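Local structure of alpha,alpha-trehalose-phosphate synthase (UDP-forming) (Burkholderia multivorans, 5UOF) at residues A[235-246]-A[374-384]; A[258-269]-A[358-366]. The protein belongs to glycosyltransferase family 20 and adopts the GT-B fold, in which two Rossmann-like domains face each other. All blocks are in the same frame, centred on the assembly; numbering follows the deposited sequence.

Overall arrangement
The two contacts illustrate how a GT-B fold passes from one Rossmann-like domain to the other and then builds the second. Contact 1 (235-246 with 374-384) packs the connection leaving the ten-stranded sheet against a helix of the second domain; contact 2 (258-269 with 358-366) joins two neighbouring strands in that domain's sheet. Their centres are about 17 Å apart, and they touch: Y381 OH lies 2.9 Å from S362 OG and S384 O 2.9 Å from R360 NH1, both probable hydrogen bonds. A sodium ion marks the junction, bound by R360 and S362 of contact 2 and by Q385, directly after contact 1. In contact 1 the side chain of S384 is about 7 Å from the sodium ion.

Contact 1: A[235-246]-A[374-384]; sequences IGVYPDAIAQAA and MNLVAKEYVAS
The passage between the two Rossmann-like domains of a GT-B fold gives this contact its setting: I235 to V237 and, after the N-cap Y238, the helix starting at P239 pack on 374-384, touching M374 ahead of its helix and L376, K379, E380, A383 and S384 in it. The two helix segments cross at -63° with their axes 8.1 Å apart, a closeness that small residues permit. A383 is the pivot. Its CB sits 3.7 Å from P239 CB and also meets I242 CG2, while A243 CB rests 3.3 Å from the carbonyl oxygen A383 O. I242 uses both branches: CG2, anti to the backbone N, reaches 3.3 Å from S384 OG, and CD1, at the end of the CG1 branch, lies against E380 CG, the two side chains crossing at about a right angle. The S384 hydroxyl is itself turned back to donate to E380 O at 2.8 Å, so its polar end is satisfied within its own helix.

At the other end a single hydrogen bond joins apolar contacts. K379, its chain extended beyond CG, runs alongside G236 and delivers NZ to I235 O at 2.8 Å. The ammonium approaches from above the carbonyl plane, 46° out of it, rather than along a lone pair, and the same NZ forms a salt bridge with E404; the opposite charge probably steadies the buried lysine. V237 CG1 covers the root of this chain, 4.0 Å from K379 CB, and L376 CD2 reaches I235 at its CG2 and its carbonyl oxygen. N375 caps the start of helix 376-384, its OD1 accepting from A378 N.

Around the pair, helix 450-472 packs on I235 and Y238, helix 431-447 lies against K379 and V382, and M356 of helix 352-361 touches I242, E380 and S384.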
# COMPACT_ATOMS: atom_id res chain seq x y z
N ILE A 235 20.36 -9.08 -5.58
CA ILE A 235 20.80 -10.41 -5.99
C ILE A 235 20.87 -10.47 -7.51
O ILE A 235 19.90 -10.16 -8.21
CB ILE A 235 19.84 -11.50 -5.46
CG1 ILE A 235 19.90 -11.56 -3.93
CG2 ILE A 235 20.19 -12.87 -6.05
CD1 ILE A 235 19.08 -12.71 -3.33
N GLY A 236 22.02 -10.92 -8.03
CA GLY A 236 22.21 -11.07 -9.45
C GLY A 236 22.28 -12.52 -9.89
O GLY A 236 21.86 -13.44 -9.17
N VAL A 237 22.83 -12.72 -11.08
CA VAL A 237 22.96 -14.05 -11.68
C VAL A 237 24.38 -14.20 -12.19
O VAL A 237 25.22 -13.32 -11.97
CB VAL A 237 21.94 -14.26 -12.81
CG1 VAL A 237 20.52 -14.10 -12.29
CG2 VAL A 237 22.21 -13.28 -13.96
N TYR A 238 24.68 -15.30 -12.87
CA TYR A 238 25.94 -15.43 -13.59
C TYR A 238 25.63 -15.38 -15.08
O TYR A 238 25.34 -16.41 -15.70
CB TYR A 238 26.68 -16.73 -13.23
CG TYR A 238 27.25 -16.73 -11.83
CD1 TYR A 238 28.25 -15.84 -11.47
CD2 TYR A 238 26.81 -17.64 -10.88
CE1 TYR A 238 28.80 -15.84 -10.19
CE2 TYR A 238 27.34 -17.64 -9.60
CZ TYR A 238 28.34 -16.74 -9.26
OH TYR A 238 28.89 -16.75 -7.99
N PRO A 239 25.65 -14.19 -15.70
CA PRO A 239 25.07 -14.07 -17.04
C PRO A 239 25.82 -14.85 -18.10
O PRO A 239 25.17 -15.39 -19.01
CB PRO A 239 25.10 -12.55 -17.30
CG PRO A 239 26.14 -12.02 -16.36
CD PRO A 239 26.11 -12.90 -15.15
N ASP A 240 27.15 -14.93 -18.02
CA ASP A 240 27.89 -15.69 -19.02
C ASP A 240 27.57 -17.18 -18.92
O ASP A 240 27.47 -17.88 -19.93
CB ASP A 240 29.39 -15.44 -18.88
CG ASP A 240 29.77 -13.97 -19.09
OD1 ASP A 240 28.97 -13.22 -19.68
OD2 ASP A 240 30.88 -13.58 -18.68
N ALA A 241 27.37 -17.68 -17.69
CA ALA A 241 27.02 -19.09 -17.51
C ALA A 241 25.63 -19.38 -18.06
O ALA A 241 25.41 -20.44 -18.65
CB ALA A 241 27.10 -19.46 -16.03
N ILE A 242 24.68 -18.46 -17.86
CA ILE A 242 23.34 -18.64 -18.41
C ILE A 242 23.39 -18.67 -19.93
O ILE A 242 22.75 -19.52 -20.57
CB ILE A 242 22.40 -17.54 -17.88
CG1 ILE A 242 22.12 -17.80 -16.39
CG2 ILE A 242 21.11 -17.47 -18.69
CD1 ILE A 242 21.45 -16.65 -15.66
N ALA A 243 24.14 -17.75 -20.54
CA ALA A 243 24.19 -17.71 -22.00
C ALA A 243 24.77 -19.00 -22.56
O ALA A 243 24.26 -19.54 -23.56
CB ALA A 243 25.01 -16.51 -22.47
N GLN A 244 25.82 -19.51 -21.93
CA GLN A 244 26.43 -20.76 -22.38
C GLN A 244 25.44 -21.92 -22.25
O GLN A 244 25.34 -22.76 -23.15
CB GLN A 244 27.70 -21.05 -21.57
CG GLN A 244 28.35 -22.38 -21.89
CD GLN A 244 29.51 -22.72 -20.95
OE1 GLN A 244 29.43 -22.52 -19.74
NE2 GLN A 244 30.60 -23.24 -21.51
N ALA A 245 24.70 -21.96 -21.14
CA ALA A 245 23.71 -23.02 -20.95
C ALA A 245 22.61 -22.94 -21.99
O ALA A 245 22.19 -23.96 -22.54
CB ALA A 245 23.11 -22.93 -19.54
N ALA A 246 22.13 -21.73 -22.28
CA ALA A 246 21.08 -21.56 -23.28
C ALA A 246 21.54 -22.13 -24.62
O ALA A 246 20.81 -22.90 -25.26
CB ALA A 246 20.70 -20.09 -23.40
N MET A 374 12.83 -8.54 -6.53
CA MET A 374 13.91 -8.43 -7.49
C MET A 374 13.42 -8.88 -8.86
O MET A 374 13.24 -8.05 -9.76
CB MET A 374 15.13 -9.25 -7.02
CG MET A 374 16.32 -9.25 -8.00
SD MET A 374 16.86 -7.58 -8.45
CE MET A 374 17.22 -6.85 -6.85
N ASN A 375 13.16 -10.19 -8.99
CA ASN A 375 12.74 -10.92 -10.18
C ASN A 375 13.96 -11.39 -10.96
O ASN A 375 14.52 -10.65 -11.78
CB ASN A 375 11.80 -10.14 -11.10
CG ASN A 375 11.09 -11.05 -12.07
OD1 ASN A 375 11.73 -11.60 -12.96
ND2 ASN A 375 9.80 -11.26 -11.87
N LEU A 376 14.37 -12.63 -10.71
CA LEU A 376 15.52 -13.18 -11.41
C LEU A 376 15.19 -13.64 -12.83
O LEU A 376 16.09 -13.71 -13.67
CB LEU A 376 16.12 -14.33 -10.60
CG LEU A 376 16.64 -13.91 -9.22
CD1 LEU A 376 17.05 -15.12 -8.40
CD2 LEU A 376 17.80 -12.92 -9.33
N VAL A 377 13.92 -13.92 -13.12
CA VAL A 377 13.56 -14.24 -14.51
C VAL A 377 13.93 -13.09 -15.43
O VAL A 377 14.44 -13.31 -16.54
CB VAL A 377 12.07 -14.61 -14.61
CG1 VAL A 377 11.58 -14.50 -16.05
CG2 VAL A 377 11.84 -16.02 -14.07
N ALA A 378 13.73 -11.83 -15.00
CA ALA A 378 14.12 -10.70 -15.84
C ALA A 378 15.62 -10.74 -16.15
O ALA A 378 16.03 -10.51 -17.30
CB ALA A 378 13.74 -9.38 -15.17
N LYS A 379 16.45 -11.05 -15.15
CA LYS A 379 17.89 -11.07 -15.38
C LYS A 379 18.29 -12.28 -16.22
O LYS A 379 19.15 -12.16 -17.11
CB LYS A 379 18.62 -11.07 -14.03
CG LYS A 379 18.29 -9.82 -13.18
CD LYS A 379 19.21 -9.68 -11.97
CE LYS A 379 19.00 -8.30 -11.29
NZ LYS A 379 19.93 -8.09 -10.12
N GLU A 380 17.68 -13.43 -15.95
CA GLU A 380 17.92 -14.63 -16.74
C GLU A 380 17.51 -14.43 -18.20
O GLU A 380 18.18 -14.93 -19.11
CB GLU A 380 17.14 -15.81 -16.17
CG GLU A 380 17.65 -16.26 -14.81
CD GLU A 380 16.63 -17.08 -14.03
OE1 GLU A 380 15.55 -17.37 -14.57
OE2 GLU A 380 16.93 -17.45 -12.88
N TYR A 381 16.41 -13.70 -18.42
CA TYR A 381 15.98 -13.43 -19.79
C TYR A 381 17.06 -12.69 -20.56
O TYR A 381 17.45 -13.10 -21.66
CB TYR A 381 14.66 -12.64 -19.80
CG TYR A 381 14.22 -12.46 -21.22
CD1 TYR A 381 13.56 -13.49 -21.89
CD2 TYR A 381 14.57 -11.32 -21.94
CE1 TYR A 381 13.22 -13.36 -23.22
CE2 TYR A 381 14.21 -11.17 -23.27
CZ TYR A 381 13.54 -12.21 -23.91
OH TYR A 381 13.21 -12.10 -25.24
N VAL A 382 17.57 -11.59 -19.99
CA VAL A 382 18.62 -10.82 -20.67
C VAL A 382 19.85 -11.69 -20.89
O VAL A 382 20.42 -11.74 -21.98
CB VAL A 382 18.96 -9.56 -19.85
CG1 VAL A 382 20.18 -8.84 -20.42
CG2 VAL A 382 17.75 -8.62 -19.79
N ALA A 383 20.28 -12.39 -19.83
CA ALA A 383 21.51 -13.17 -19.93
C ALA A 383 21.43 -14.24 -21.01
O ALA A 383 22.47 -14.66 -21.55
CB ALA A 383 21.82 -13.81 -18.57
N SER A 384 20.23 -14.71 -21.33
CA SER A 384 20.07 -15.78 -22.31
C SER A 384 20.20 -15.30 -23.75
O SER A 384 20.35 -16.13 -24.65
CB SER A 384 18.71 -16.46 -22.12
OG SER A 384 18.63 -17.11 -20.86

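Contact 2: A[258-269]-A[358-366]; sequences LRDALGGRKLVM and FFRMSQVGY. With NA (sodium ion), chain C; EDO (1,2-ethanediol), chain E.
V268 and M269 pair with V364 and G365 as adjacent parallel strands inside a Rossmann-like sheet. Backbone hydrogen bonds set the register: M269 N donates to V364 O at 2.9 Å, and Y366 N to M269 O at 2.8 Å. L267 O accepts from Q363 N and, weakly, V364 N.

One side chain extends this ladder: Q363 bends at chi2 (75°), bringing OE1 2.8 Å from L267 N, which sits nearly on the extension of the side-chain C=O bond (N-H...O angle 154°). Q363 NE2 bonds weakly to 1,2-ethanediol, probably from the crystallisation liquor, which also bonds to R265 O.

On one face of the sheet V268 and V364 lie side by side, with V268 CG1 3.5 Å from Y366 CB. On the other, M269 CG meets S362 CB, CE reaches F358 CB, and CB meets the F359 ring edge. Farther out, L258 CD2 lies over the F358 face (CH-pi, 4.2 Å to the centroid). L267 CD2 packs on S362 CB and, with L258 and L262, on M361, whose sulfur lies 3.9 Å above the R259 guanidinium plane, offset toward the rim; a water bridges R259 NH1 and M361 O.

Two main-chain oxygens, R360 O (2.4 Å) and S362 O (2.3 Å), bind sodium with two waters and the side-chain OE1 of Q385.

Strand 301-306 flanks 266-271, strand 392-396 flanks 364-367, and helix 416-428 packs on V364 and Y366.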
# COMPACT_ATOMS: atom_id res chain seq x y z
N LEU A 258 9.14 -26.49 -29.97
CA LEU A 258 8.56 -25.16 -29.86
C LEU A 258 8.81 -24.34 -31.12
O LEU A 258 7.90 -23.66 -31.62
CB LEU A 258 9.12 -24.45 -28.63
CG LEU A 258 8.62 -23.02 -28.40
CD1 LEU A 258 7.10 -22.99 -28.30
CD2 LEU A 258 9.26 -22.45 -27.15
N ARG A 259 10.03 -24.39 -31.65
CA ARG A 259 10.34 -23.63 -32.86
C ARG A 259 9.45 -24.06 -34.02
O ARG A 259 8.93 -23.21 -34.75
CB ARG A 259 11.81 -23.79 -33.22
CG ARG A 259 12.22 -22.97 -34.44
CD ARG A 259 13.70 -23.11 -34.75
NE ARG A 259 14.52 -22.97 -33.55
CZ ARG A 259 14.82 -21.81 -32.97
NH1 ARG A 259 14.36 -20.68 -33.47
NH2 ARG A 259 15.58 -21.79 -31.88
N ASP A 260 9.28 -25.37 -34.20
CA ASP A 260 8.39 -25.86 -35.25
C ASP A 260 6.96 -25.42 -35.00
O ASP A 260 6.25 -25.02 -35.93
CB ASP A 260 8.48 -27.39 -35.35
CG ASP A 260 9.86 -27.89 -35.77
OD1 ASP A 260 10.60 -27.16 -36.47
OD2 ASP A 260 10.20 -29.03 -35.39
N ALA A 261 6.51 -25.50 -33.75
CA ALA A 261 5.13 -25.14 -33.42
C ALA A 261 4.86 -23.67 -33.70
O ALA A 261 3.72 -23.30 -34.02
CB ALA A 261 4.83 -25.47 -31.96
N LEU A 262 5.88 -22.82 -33.58
CA LEU A 262 5.70 -21.39 -33.82
C LEU A 262 5.60 -21.07 -35.30
O LEU A 262 4.94 -20.09 -35.67
CB LEU A 262 6.86 -20.60 -33.19
CG LEU A 262 6.74 -20.47 -31.68
CD1 LEU A 262 8.05 -19.96 -31.09
CD2 LEU A 262 5.60 -19.52 -31.32
N GLY A 263 6.24 -21.85 -36.16
CA GLY A 263 6.10 -21.67 -37.59
C GLY A 263 6.52 -20.30 -38.09
O GLY A 263 5.87 -19.74 -38.98
N GLY A 264 7.61 -19.76 -37.54
CA GLY A 264 8.09 -18.46 -37.92
C GLY A 264 7.48 -17.30 -37.16
O GLY A 264 7.93 -16.16 -37.34
N ARG A 265 6.47 -17.55 -36.34
CA ARG A 265 5.89 -16.47 -35.55
C ARG A 265 6.89 -15.97 -34.51
O ARG A 265 7.75 -16.73 -34.04
CB ARG A 265 4.62 -16.94 -34.86
CG ARG A 265 3.55 -17.34 -35.84
CD ARG A 265 2.28 -17.79 -35.15
NE ARG A 265 1.34 -18.28 -36.16
CZ ARG A 265 0.98 -19.55 -36.28
NH1 ARG A 265 1.46 -20.46 -35.44
NH2 ARG A 265 0.13 -19.90 -37.23
N LYS A 266 6.75 -14.70 -34.14
CA LYS A 266 7.49 -14.16 -33.01
C LYS A 266 6.98 -14.78 -31.71
O LYS A 266 5.85 -15.24 -31.62
CB LYS A 266 7.33 -12.64 -32.94
CG LYS A 266 7.76 -11.90 -34.20
CD LYS A 266 9.26 -11.68 -34.25
CE LYS A 266 9.62 -10.77 -35.43
NZ LYS A 266 11.06 -10.39 -35.43
N LEU A 267 7.85 -14.79 -30.70
CA LEU A 267 7.59 -15.46 -29.44
C LEU A 267 7.80 -14.48 -28.29
O LEU A 267 8.87 -13.88 -28.18
CB LEU A 267 8.51 -16.68 -29.27
CG LEU A 267 8.54 -17.35 -27.89
CD1 LEU A 267 7.18 -17.92 -27.54
CD2 LEU A 267 9.62 -18.44 -27.85
N VAL A 268 6.76 -14.32 -27.47
CA VAL A 268 6.84 -13.60 -26.20
C VAL A 268 6.87 -14.64 -25.09
O VAL A 268 5.99 -15.50 -25.02
CB VAL A 268 5.65 -12.64 -26.02
CG1 VAL A 268 5.77 -11.85 -24.72
CG2 VAL A 268 5.56 -11.69 -27.21
N MET A 269 7.89 -14.59 -24.23
CA MET A 269 8.04 -15.55 -23.14
C MET A 269 7.71 -14.88 -21.82
O MET A 269 8.07 -13.71 -21.59
CB MET A 269 9.47 -16.10 -23.06
CG MET A 269 9.81 -17.18 -24.07
SD MET A 269 8.88 -18.71 -23.87
CE MET A 269 9.35 -19.16 -22.21
N PHE A 358 14.57 -21.39 -24.33
CA PHE A 358 13.34 -20.73 -24.77
C PHE A 358 13.51 -19.22 -24.76
O PHE A 358 13.05 -18.53 -25.68
CB PHE A 358 12.15 -21.10 -23.88
CG PHE A 358 11.80 -22.57 -23.86
CD1 PHE A 358 12.16 -23.43 -24.88
CD2 PHE A 358 11.06 -23.07 -22.79
CE1 PHE A 358 11.81 -24.78 -24.83
CE2 PHE A 358 10.70 -24.40 -22.74
CZ PHE A 358 11.09 -25.26 -23.75
N PHE A 359 14.11 -18.68 -23.69
CA PHE A 359 14.36 -17.25 -23.65
C PHE A 359 15.20 -16.81 -24.83
O PHE A 359 14.93 -15.78 -25.47
CB PHE A 359 15.08 -16.86 -22.35
CG PHE A 359 14.26 -17.01 -21.10
CD1 PHE A 359 12.88 -17.04 -21.14
CD2 PHE A 359 14.89 -17.12 -19.87
CE1 PHE A 359 12.13 -17.17 -19.97
CE2 PHE A 359 14.16 -17.24 -18.70
CZ PHE A 359 12.78 -17.28 -18.75
N ARG A 360 16.25 -17.57 -25.15
CA ARG A 360 17.13 -17.14 -26.23
C ARG A 360 16.38 -17.11 -27.56
O ARG A 360 16.59 -16.21 -28.37
CB ARG A 360 18.35 -18.05 -26.32
CG ARG A 360 19.43 -17.54 -27.30
CD ARG A 360 20.70 -18.37 -27.12
NE ARG A 360 21.88 -17.92 -27.88
CZ ARG A 360 22.87 -17.18 -27.38
NH1 ARG A 360 22.83 -16.75 -26.12
NH2 ARG A 360 23.92 -16.87 -28.13
N MET A 361 15.49 -18.09 -27.79
CA MET A 361 14.71 -18.17 -29.03
C MET A 361 13.75 -17.01 -29.16
O MET A 361 13.45 -16.56 -30.27
CB MET A 361 13.92 -19.49 -29.05
CG MET A 361 13.01 -19.68 -30.26
SD MET A 361 11.95 -21.14 -30.16
CE MET A 361 12.87 -22.14 -29.02
N SER A 362 13.24 -16.53 -28.03
CA SER A 362 12.16 -15.56 -28.05
C SER A 362 12.65 -14.17 -28.45
O SER A 362 13.84 -13.85 -28.41
CB SER A 362 11.51 -15.48 -26.68
OG SER A 362 12.37 -14.78 -25.80
N GLN A 363 11.70 -13.32 -28.83
CA GLN A 363 11.98 -11.93 -29.16
C GLN A 363 11.64 -10.95 -28.05
O GLN A 363 12.16 -9.83 -28.05
CB GLN A 363 11.21 -11.53 -30.42
CG GLN A 363 11.79 -12.12 -31.71
CD GLN A 363 11.50 -13.59 -31.89
OE1 GLN A 363 10.46 -14.11 -31.47
NE2 GLN A 363 12.42 -14.29 -32.54
N VAL A 364 10.77 -11.34 -27.12
CA VAL A 364 10.33 -10.46 -26.03
C VAL A 364 10.29 -11.30 -24.76
O VAL A 364 9.79 -12.42 -24.77
CB VAL A 364 8.95 -9.84 -26.30
CG1 VAL A 364 8.57 -8.86 -25.16
CG2 VAL A 364 8.93 -9.11 -27.64
N GLY A 365 10.84 -10.74 -23.68
CA GLY A 365 10.64 -11.27 -22.35
C GLY A 365 9.66 -10.36 -21.64
O GLY A 365 9.88 -9.15 -21.53
N TYR A 366 8.58 -10.95 -21.15
CA TYR A 366 7.42 -10.19 -20.67
C TYR A 366 7.32 -10.44 -19.16
O TYR A 366 6.76 -11.44 -18.72
CB TYR A 366 6.20 -10.66 -21.42
CG TYR A 366 4.90 -9.92 -21.23
CD1 TYR A 366 4.86 -8.64 -20.71
CD2 TYR A 366 3.71 -10.51 -21.62
CE1 TYR A 366 3.62 -7.97 -20.56
CE2 TYR A 366 2.50 -9.87 -21.49
CZ TYR A 366 2.45 -8.61 -20.95
OH TYR A 366 1.22 -8.01 -20.82
NA NA C . 16.14 -13.89 -28.38
C1 EDO E . 11.13 -18.88 -33.25
O1 EDO E . 9.76 -19.08 -33.62
C2 EDO E . 11.22 -17.53 -32.55
O2 EDO E . 10.54 -16.56 -33.36
O HOH W 1 14.47 -17.80 -32.72
O HOH W 2 18.47 -13.91 -29.10
O HOH W 3 15.83 -12.29 -30.33